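Local coordinates for ribosomal protein s2-related protein (Deinococcus radiodurans, PDB 2JH3), which probably acts as a sirohydrochlorin ferrochelatase-like enzyme of the chelatase superfamily and carries a [4Fe-4S] cluster, at residues G1-L6 against V62-V67; A29-G34 against D42-G47; D66-P71 against R109-R114. All blocks are in the same frame, centred on the assembly; numbering follows the deposited sequence.

Interaction 1: G1-L6 against V62-V67; sequences GALRSL and VAYSDV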
loop_
_atom_site.group_PDB
_atom_site.type_symbol
_atom_site.label_atom_id
_atom_site.label_comp_id
_atom_site.label_asym_id
_atom_site.label_seq_id
_atom_site.Cartn_x
_atom_site.Cartn_y
_atom_site.Cartn_z
ATOM N N GLY A 1 -40.150 -13.018 22.210
ATOM C CA GLY A 1 -39.766 -12.126 21.058
ATOM C C GLY A 1 -39.359 -10.760 21.544
ATOM O O GLY A 1 -39.749 -9.732 20.984
ATOM N N ALA A 2 -38.586 -10.780 22.623
ATOM C CA ALA A 2 -38.039 -9.589 23.273
ATOM C C ALA A 2 -36.546 -9.568 22.906
ATOM O O ALA A 2 -35.748 -10.273 23.524
ATOM C CB ALA A 2 -38.219 -9.746 24.808
ATOM N N LEU A 3 -36.175 -8.808 21.883
ATOM C CA LEU A 3 -34.847 -8.994 21.257
ATOM C C LEU A 3 -33.923 -7.835 21.640
ATOM O O LEU A 3 -34.341 -6.692 21.653
ATOM C CB LEU A 3 -34.991 -9.124 19.745
ATOM C CG LEU A 3 -35.683 -10.391 19.203
ATOM C CD1 LEU A 3 -36.293 -10.118 17.856
ATOM C CD2 LEU A 3 -34.749 -11.564 19.091
ATOM N N ARG A 4 -32.694 -8.141 22.037
ATOM C CA ARG A 4 -31.770 -7.063 22.350
ATOM C C ARG A 4 -30.303 -7.280 21.998
ATOM O O ARG A 4 -29.809 -8.393 21.999
ATOM C CB ARG A 4 -31.933 -6.586 23.786
ATOM C CG ARG A 4 -31.868 -7.606 24.891
ATOM C CD ARG A 4 -31.815 -6.884 26.281
ATOM N NE ARG A 4 -33.075 -6.345 26.800
ATOM C CZ ARG A 4 -33.209 -5.233 27.573
ATOM N NH1 ARG A 4 -32.159 -4.449 27.904
ATOM N NH2 ARG A 4 -34.435 -4.858 27.994
ATOM N N SER A 5 -29.636 -6.169 21.679
ATOM C CA SER A 5 -28.221 -6.194 21.262
ATOM C C SER A 5 -27.330 -5.557 22.341
ATOM O O SER A 5 -27.665 -4.543 22.971
ATOM C CB SER A 5 -27.986 -5.399 19.922
ATOM O OG SER A 5 -28.912 -5.731 18.876
ATOM N N LEU A 6 -26.150 -6.122 22.505
ATOM C CA LEU A 6 -25.157 -5.526 23.424
ATOM C C LEU A 6 -24.013 -5.080 22.530
ATOM O O LEU A 6 -23.602 -5.821 21.673
ATOM C CB LEU A 6 -24.693 -6.600 24.385
ATOM C CG LEU A 6 -23.574 -6.207 25.352
ATOM C CD1 LEU A 6 -23.999 -5.004 26.249
ATOM C CD2 LEU A 6 -23.295 -7.415 26.168
ATOM N N VAL A 62 -26.264 -2.976 14.166
ATOM C CA VAL A 62 -26.986 -3.711 15.212
ATOM C C VAL A 62 -28.309 -4.213 14.649
ATOM O O VAL A 62 -28.977 -3.520 13.890
ATOM C CB VAL A 62 -27.133 -2.928 16.577
ATOM C CG1 VAL A 62 -25.885 -2.127 16.923
ATOM C CG2 VAL A 62 -28.234 -2.116 16.571
ATOM N N ALA A 63 -28.613 -5.447 14.987
ATOM C CA ALA A 63 -29.652 -6.181 14.405
ATOM C C ALA A 63 -31.021 -5.851 14.980
ATOM O O ALA A 63 -32.012 -5.995 14.262
ATOM C CB ALA A 63 -29.364 -7.681 14.531
ATOM N N TYR A 64 -31.041 -5.357 16.228
ATOM C CA TYR A 64 -32.267 -5.138 17.047
ATOM C C TYR A 64 -32.466 -3.695 17.420
ATOM O O TYR A 64 -31.603 -2.850 17.192
ATOM C CB TYR A 64 -32.242 -6.024 18.282
ATOM C CG TYR A 64 -31.931 -7.446 17.880
ATOM C CD1 TYR A 64 -32.741 -8.099 16.975
ATOM C CD2 TYR A 64 -30.799 -8.112 18.356
ATOM C CE1 TYR A 64 -32.446 -9.378 16.571
ATOM C CE2 TYR A 64 -30.484 -9.388 17.940
ATOM C CZ TYR A 64 -31.337 -10.012 17.058
ATOM O OH TYR A 64 -31.090 -11.290 16.627
ATOM N N SER A 65 -33.662 -3.398 17.918
ATOM C CA SER A 65 -34.130 -2.026 18.090
ATOM C C SER A 65 -33.932 -1.560 19.523
ATOM O O SER A 65 -34.258 -0.426 19.870
ATOM C CB SER A 65 -35.631 -1.953 17.726
ATOM O OG SER A 65 -36.394 -2.797 18.584
ATOM N N ASP A 66 -33.398 -2.457 20.340
ATOM C CA ASP A 66 -33.016 -2.200 21.725
ATOM C C ASP A 66 -31.536 -2.508 21.906
ATOM O O ASP A 66 -31.094 -3.644 21.747
ATOM C CB ASP A 66 -33.831 -3.088 22.666
ATOM C CG ASP A 66 -33.527 -2.827 24.148
ATOM O OD1 ASP A 66 -34.362 -2.134 24.782
ATOM O OD2 ASP A 66 -32.494 -3.329 24.690
ATOM N N VAL A 67 -30.767 -1.475 22.217
ATOM C CA VAL A 67 -29.296 -1.631 22.290
ATOM C C VAL A 67 -28.716 -1.062 23.577
ATOM O O VAL A 67 -29.164 -0.015 24.076
ATOM C CB VAL A 67 -28.624 -1.031 21.009
ATOM C CG1 VAL A 67 -28.764 0.386 20.960
ATOM C CG2 VAL A 67 -27.114 -1.380 20.920
HETATM O O HOH W 1 -30.143 -3.951 24.817
#
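Arg4 lays its side chain alongside that of Asp66, both pointing the same way, and nearly every atom along it meets the same oxygen. Its CB starts 3.4 Å from Asp66 OD2. The first torsion (chi1 53°) sets CG between the backbone N and the carbonyl carbon, and CD passes Asp66 OD2 at 4.0 Å. The chain then bends at the third torsion, which brings one face of the guanidinium to Asp66 OD2, with NE 3.7 Å from that oxygen. At the tip, NH1 closes a long salt bridge of 3.4 Å to Asp66 OD2. The oxygen sits above one face of the guanidinium, offset toward its rim, and the two planes are 54° apart, so the attraction is one of charge, with no N-H aimed at it.

The backbones beneath belong to the five-stranded sheet of the first CbiX-like domain, which has the chelatase fold: residues 1-6 lead into strand 5-10 and residues 62-67 into its parallel neighbour, strand 66-71. Ser5 pairs with Val67, and the pairing begins with Ser5 N donating to Asp66 O at 2.9 Å. The carbonyl of Ser5 in turn takes a CA-H...O contact from Val67 CA.

Flanking this start of the sheet, Leu3 and Tyr64 pack together. Leu3 CB stands 4.1 Å from the centroid of the Tyr64 ring, a CH-pi contact over the face, while Ala63 CB covers the opposite face. Ser5 OG comes obliquely to the same ring, 3.1 Å from Tyr64 CD2. It accepts a weak bond from Tyr64 N, but its stronger partner is Glu43 OE2, which also takes the N-H of Ala63 and thereby ties the loop leading into strand 66-71 to strand 43-48.

Interaction 2: A29-G34 against D42-G47; sequences ALRGRG and DEVLEG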
loop_
_atom_site.group_PDB
_atom_site.type_symbol
_atom_site.label_atom_id
_atom_site.label_comp_id
_atom_site.label_asym_id
_atom_site.label_seq_id
_atom_site.Cartn_x
_atom_site.Cartn_y
_atom_site.Cartn_z
ATOM N N ALA A 29 -16.252 -14.100 24.823
ATOM C CA ALA A 29 -16.670 -14.907 25.972
ATOM C C ALA A 29 -18.206 -14.890 26.174
ATOM O O ALA A 29 -18.827 -15.902 26.492
ATOM C CB ALA A 29 -15.987 -14.382 27.237
ATOM N N LEU A 30 -18.785 -13.712 25.992
ATOM C CA LEU A 30 -20.169 -13.464 26.181
ATOM C C LEU A 30 -20.996 -14.066 25.035
ATOM O O LEU A 30 -22.121 -14.550 25.264
ATOM C CB LEU A 30 -20.397 -11.952 26.303
ATOM C CG LEU A 30 -19.965 -11.254 27.579
ATOM C CD1 LEU A 30 -20.334 -9.769 27.577
ATOM C CD2 LEU A 30 -20.581 -11.934 28.742
ATOM N N ARG A 31 -20.466 -14.091 23.821
ATOM C CA ARG A 31 -21.170 -14.816 22.736
ATOM C C ARG A 31 -21.229 -16.316 22.979
ATOM O O ARG A 31 -22.205 -16.948 22.606
ATOM C CB ARG A 31 -20.523 -14.617 21.351
ATOM C CG ARG A 31 -20.577 -13.255 20.830
ATOM C CD ARG A 31 -19.887 -13.183 19.478
ATOM N NE ARG A 31 -19.674 -11.775 19.194
ATOM C CZ ARG A 31 -18.486 -11.204 18.987
ATOM N NH1 ARG A 31 -17.370 -11.953 18.975
ATOM N NH2 ARG A 31 -18.404 -9.907 18.839
ATOM N N GLY A 32 -20.147 -16.881 23.506
ATOM C CA GLY A 32 -20.103 -18.290 23.896
ATOM C C GLY A 32 -21.225 -18.668 24.852
ATOM O O GLY A 32 -21.877 -19.692 24.674
ATOM N N ARG A 33 -21.448 -17.832 25.873
ATOM C CA ARG A 33 -22.535 -18.002 26.869
ATOM C C ARG A 33 -23.940 -17.890 26.251
ATOM O O ARG A 33 -24.880 -18.576 26.698
ATOM C CB ARG A 33 -22.482 -16.879 27.907
ATOM C CG ARG A 33 -21.522 -16.946 29.046
ATOM C CD ARG A 33 -21.748 -15.639 29.797
ATOM N NE ARG A 33 -21.125 -15.485 31.098
ATOM C CZ ARG A 33 -19.815 -15.418 31.290
ATOM N NH1 ARG A 33 -18.961 -15.548 30.267
ATOM N NH2 ARG A 33 -19.333 -15.246 32.517
ATOM N N GLY A 34 -24.096 -16.951 25.302
ATOM C CA GLY A 34 -25.374 -16.729 24.607
ATOM C C GLY A 34 -25.828 -17.945 23.817
ATOM O O GLY A 34 -27.015 -18.096 23.542
ATOM N N ASP A 42 -29.287 -11.010 22.514
ATOM C CA ASP A 42 -29.332 -11.889 21.332
ATOM C C ASP A 42 -28.154 -11.765 20.357
ATOM O O ASP A 42 -28.054 -12.579 19.429
ATOM C CB ASP A 42 -30.636 -11.636 20.584
ATOM C CG ASP A 42 -31.827 -11.849 21.521
ATOM O OD1 ASP A 42 -32.141 -13.032 21.698
ATOM O OD2 ASP A 42 -32.286 -10.853 22.148
ATOM N N GLU A 43 -27.288 -10.772 20.585
ATOM C CA GLU A 43 -26.059 -10.581 19.870
ATOM C C GLU A 43 -25.123 -9.689 20.702
ATOM O O GLU A 43 -25.590 -8.941 21.592
ATOM C CB GLU A 43 -26.304 -9.952 18.484
ATOM C CG GLU A 43 -26.533 -8.452 18.496
ATOM C CD GLU A 43 -26.705 -7.890 17.133
ATOM O OE1 GLU A 43 -26.287 -8.558 16.160
ATOM O OE2 GLU A 43 -27.270 -6.797 17.021
ATOM N N VAL A 44 -23.824 -9.806 20.411
ATOM C CA VAL A 44 -22.766 -8.995 21.036
ATOM C C VAL A 44 -21.880 -8.466 19.914
ATOM O O VAL A 44 -21.340 -9.228 19.078
ATOM C CB VAL A 44 -21.951 -9.790 22.069
ATOM C CG1 VAL A 44 -20.943 -8.925 22.755
ATOM C CG2 VAL A 44 -22.874 -10.457 23.098
ATOM N N LEU A 45 -21.825 -7.157 19.827
ATOM C CA LEU A 45 -21.067 -6.489 18.798
ATOM C C LEU A 45 -19.936 -5.654 19.424
ATOM O O LEU A 45 -19.924 -5.389 20.667
ATOM C CB LEU A 45 -22.014 -5.623 17.964
ATOM C CG LEU A 45 -23.101 -6.429 17.188
ATOM C CD1 LEU A 45 -23.903 -5.479 16.346
ATOM C CD2 LEU A 45 -22.601 -7.541 16.266
ATOM N N GLU A 46 -19.021 -5.216 18.557
ATOM C CA GLU A 46 -17.862 -4.426 18.964
ATOM C C GLU A 46 -17.825 -3.114 18.243
ATOM O O GLU A 46 -18.215 -3.003 17.066
ATOM C CB GLU A 46 -16.581 -5.161 18.637
ATOM C CG GLU A 46 -16.455 -6.425 19.378
ATOM C CD GLU A 46 -15.501 -7.415 18.687
ATOM O OE1 GLU A 46 -14.484 -6.948 18.148
ATOM O OE2 GLU A 46 -15.725 -8.628 18.753
ATOM N N GLY A 47 -17.349 -2.090 18.929
ATOM C CA GLY A 47 -16.975 -0.864 18.263
ATOM C C GLY A 47 -15.734 -0.231 18.885
ATOM O O GLY A 47 -15.401 -0.494 20.057
#
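The guanidinium of Arg31 presents its edge to the strand, with Val44 O lying in its plane and the carboxylate of Glu46 also at the edge, beyond NH2 on the NH1 side. Guanidinium and carboxylate are nearly coplanar, their planes 27° apart. This contact belongs to the beta-alpha-beta unit formed by strand 5-10, helix 18-35 and strand 43-48, in which the helix packs against the sheet and runs antiparallel to the strand that follows it; the axes of 29-34 and 43-47 come within 8.3 Å.

Arg31 grips one carbonyl side-on with two nitrogens. NE donates to Val44 O at 3.0 Å, and NH2 reaches Val44 O at 3.0 Å from the same face of the carbonyl plane, both donors displaced out of that plane. CG lies anti to the carbonyl carbon of Arg31 (chi1 -65°), and the chain is extended from there to NE, which carries the group across Val44, with CG 3.9 Å from Val44 CB. The remaining nitrogen, NH1, turns to Glu328 in a salt bridge, so the side chain also joins the unit to the region of the DR2241 stabilising domain.

Beside this polar end the contact is apolar and looser. Leu30 CB touches Val44 CG2 at 4.3 Å, and Leu30 is also packed by Ala254, Val257 and Leu258 of helix 253-262. Glu46 crosses Arg31 at about a right angle, its OE1 held by Tyr48 OH. Its other oxygen completes the salt bridge: Arg31 NH2 meets Glu46 OE2 on the anti side at 3.0 Å, along a nearly straight N-H...O line of 169°.

Interaction 3: D66-P71 against R109-R114; sequences DVTVVP and RVRYTR
Val67 and Val110 are pressed together where strands 66-71 and 108-112 pair in parallel, near the middle of the mixed sheet of the chelatase fold; the axes of 66-71 and 109-112 are 20° apart. Four backbone bonds alternate between the segments: Val67 N to Arg109 O, Arg111 N to Val67 O, Val69 N to Arg111 O and Thr113 N to Val69 O.

The tight part lies on the valine and tyrosine face. Val67 CG1 sits between its own backbone N and carbonyl carbon (chi1 68°), which pushes it to 3.4 Å from Val110 CG2, closer than usual for two methyls. Val69 packs both ways: CG2 is 3.9 Å from Val110 CG1, and CG1 meets the edge of the Tyr112 ring, 3.9 Å from CD1. Farther along, Pro71 CG lies 3.6 Å from Tyr112 OH. That hydroxyl is hydrogen-bonded to Thr80 O, and Leu84 of helix 78-88 touches both Pro71 and Tyr112.

The other face is more polar. Arg111 runs beside Thr68, but its guanidinium is hydrogen-bonded to Ala261 O and Gly99 O. At the looser end, Asp66 and Arg109 lie side by side with almost parallel planes, yet Asp66 OD1 stays 4.2 Å from Arg109 NH1, beyond a salt bridge. A water spans this partly solvent-exposed end, accepting from Arg109 NH1 and donating to Val67 O.

Thr113 closes the opposite end, its CG2 against Thr68 CG2 and its OG1 against Val70 CG2. Replacing it by an alanine would remove both branches, and would probably leave Arg114 O without its side-chain donor and open a gap beside Thr68 and Val70. The bond at stake is short: Thr113 OG1 donates to Arg114 O at 2.7 Å.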
loop_
_atom_site.group_PDB
_atom_site.type_symbol
_atom_site.label_atom_id
_atom_site.label_comp_id
_atom_site.label_asym_id
_atom_site.label_seq_id
_atom_site.Cartn_x
_atom_site.Cartn_y
_atom_site.Cartn_z
ATOM N N ASP A 66 -33.398 -2.457 20.340
ATOM C CA ASP A 66 -33.016 -2.200 21.725
ATOM C C ASP A 66 -31.536 -2.508 21.906
ATOM O O ASP A 66 -31.094 -3.644 21.747
ATOM C CB ASP A 66 -33.831 -3.088 22.666
ATOM C CG ASP A 66 -33.527 -2.827 24.148
ATOM O OD1 ASP A 66 -34.362 -2.134 24.782
ATOM O OD2 ASP A 66 -32.494 -3.329 24.690
ATOM N N VAL A 67 -30.767 -1.475 22.217
ATOM C CA VAL A 67 -29.296 -1.631 22.290
ATOM C C VAL A 67 -28.716 -1.062 23.577
ATOM O O VAL A 67 -29.164 -0.015 24.076
ATOM C CB VAL A 67 -28.624 -1.031 21.009
ATOM C CG1 VAL A 67 -28.764 0.386 20.960
ATOM C CG2 VAL A 67 -27.114 -1.380 20.920
ATOM N N THR A 68 -27.776 -1.806 24.155
ATOM C CA THR A 68 -27.054 -1.363 25.361
ATOM C C THR A 68 -25.600 -1.238 24.910
ATOM O O THR A 68 -25.056 -2.183 24.294
ATOM C CB THR A 68 -27.181 -2.395 26.532
ATOM O OG1 THR A 68 -28.542 -2.612 26.815
ATOM C CG2 THR A 68 -26.503 -1.871 27.792
ATOM N N VAL A 69 -25.014 -0.080 25.171
ATOM C CA VAL A 69 -23.640 0.208 24.781
ATOM C C VAL A 69 -22.814 0.351 26.064
ATOM O O VAL A 69 -23.041 1.292 26.830
ATOM C CB VAL A 69 -23.554 1.485 23.970
ATOM C CG1 VAL A 69 -22.166 1.826 23.557
ATOM C CG2 VAL A 69 -24.449 1.351 22.698
ATOM N N VAL A 70 -21.873 -0.564 26.242
ATOM C CA VAL A 70 -20.921 -0.490 27.393
ATOM C C VAL A 70 -19.494 -0.131 26.954
ATOM O O VAL A 70 -18.849 -0.902 26.213
ATOM C CB VAL A 70 -20.857 -1.830 28.146
ATOM C CG1 VAL A 70 -19.857 -1.765 29.406
ATOM C CG2 VAL A 70 -22.255 -2.271 28.617
ATOM N N PRO A 71 -18.934 0.967 27.489
ATOM C CA PRO A 71 -17.525 1.258 27.303
ATOM C C PRO A 71 -16.540 0.379 28.092
ATOM O O PRO A 71 -16.483 0.473 29.323
ATOM C CB PRO A 71 -17.399 2.739 27.779
ATOM C CG PRO A 71 -18.773 3.254 27.766
ATOM C CD PRO A 71 -19.586 2.073 28.200
ATOM N N ARG A 109 -33.768 2.315 20.412
ATOM C CA ARG A 109 -33.534 2.760 21.762
ATOM C C ARG A 109 -32.150 2.305 22.217
ATOM O O ARG A 109 -31.871 1.129 22.318
ATOM C CB ARG A 109 -34.540 2.148 22.673
ATOM C CG ARG A 109 -34.553 2.746 24.033
ATOM C CD ARG A 109 -35.322 1.818 24.932
ATOM N NE ARG A 109 -35.496 2.354 26.278
ATOM C CZ ARG A 109 -34.745 2.039 27.340
ATOM N NH1 ARG A 109 -33.720 1.185 27.232
ATOM N NH2 ARG A 109 -35.040 2.579 28.530
ATOM N N VAL A 110 -31.309 3.273 22.503
ATOM C CA VAL A 110 -29.938 3.061 22.900
ATOM C C VAL A 110 -29.786 3.535 24.339
ATOM O O VAL A 110 -30.125 4.682 24.652
ATOM C CB VAL A 110 -28.993 3.938 22.023
ATOM C CG1 VAL A 110 -27.542 3.612 22.298
ATOM C CG2 VAL A 110 -29.340 3.759 20.545
ATOM N N ARG A 111 -29.216 2.670 25.158
ATOM C CA ARG A 111 -28.752 3.008 26.524
ATOM C C ARG A 111 -27.218 2.896 26.581
ATOM O O ARG A 111 -26.649 1.835 26.334
ATOM C CB ARG A 111 -29.397 2.051 27.521
ATOM C CG ARG A 111 -29.206 2.411 28.948
ATOM C CD ARG A 111 -30.142 1.539 29.839
ATOM N NE ARG A 111 -29.305 0.928 30.853
ATOM C CZ ARG A 111 -28.973 -0.355 30.909
ATOM N NH1 ARG A 111 -29.446 -1.255 30.047
ATOM N NH2 ARG A 111 -28.157 -0.722 31.876
ATOM N N TYR A 112 -26.595 4.013 26.886
ATOM C CA TYR A 112 -25.155 4.164 27.051
ATOM C C TYR A 112 -24.817 4.116 28.536
ATOM O O TYR A 112 -25.299 4.944 29.331
ATOM C CB TYR A 112 -24.713 5.477 26.412
ATOM C CG TYR A 112 -23.227 5.794 26.481
ATOM C CD1 TYR A 112 -22.309 5.102 25.704
ATOM C CD2 TYR A 112 -22.737 6.791 27.313
ATOM C CE1 TYR A 112 -20.954 5.409 25.741
ATOM C CE2 TYR A 112 -21.364 7.096 27.349
ATOM C CZ TYR A 112 -20.489 6.393 26.552
ATOM O OH TYR A 112 -19.124 6.638 26.576
ATOM N N THR A 113 -24.048 3.104 28.934
ATOM C CA THR A 113 -23.754 2.905 30.361
ATOM C C THR A 113 -22.477 3.656 30.801
ATOM O O THR A 113 -21.716 4.222 29.996
ATOM C CB THR A 113 -23.593 1.423 30.742
ATOM O OG1 THR A 113 -22.325 0.893 30.280
ATOM C CG2 THR A 113 -24.705 0.558 30.174
ATOM N N ARG A 114 -22.263 3.621 32.118
ATOM C CA ARG A 114 -21.018 4.015 32.718
ATOM C C ARG A 114 -19.997 3.048 32.232
ATOM O O ARG A 114 -20.310 1.920 31.794
ATOM C CB ARG A 114 -21.171 3.998 34.249
ATOM C CG ARG A 114 -22.078 5.092 34.696
ATOM C CD ARG A 114 -22.184 5.131 36.243
ATOM N NE ARG A 114 -20.935 5.587 36.872
ATOM C CZ ARG A 114 -20.750 5.680 38.200
ATOM N NH1 ARG A 114 -21.723 5.319 39.048
ATOM N NH2 ARG A 114 -19.579 6.074 38.672
HETATM O O HOH W 2 -31.892 -0.177 25.427
#

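Overall arrangement
All three contacts are on or within the same five-stranded sheet and are largely buried, although Arg4, Arg31, Arg109 and the Leu3-Tyr64 pair are partly exposed; none lies near the iron-sulphur cluster. Interactions 1 and 3 flank strand 66-71 and share Asp66 and Val67: interaction 1 joins it to strand 5-10 where their pairing starts, interaction 3 to strand 108-112 over most of its length. Interaction 3 is the most extensive, built on regular backbone bonding and valine packing, whereas interaction 1 relies more on side chains around a loop. Interaction 2, nested within the loop closed by interaction 1, sets a helix on outer strand 43-48 through an arginine; Ser5 and Glu43 connect it to interaction 1.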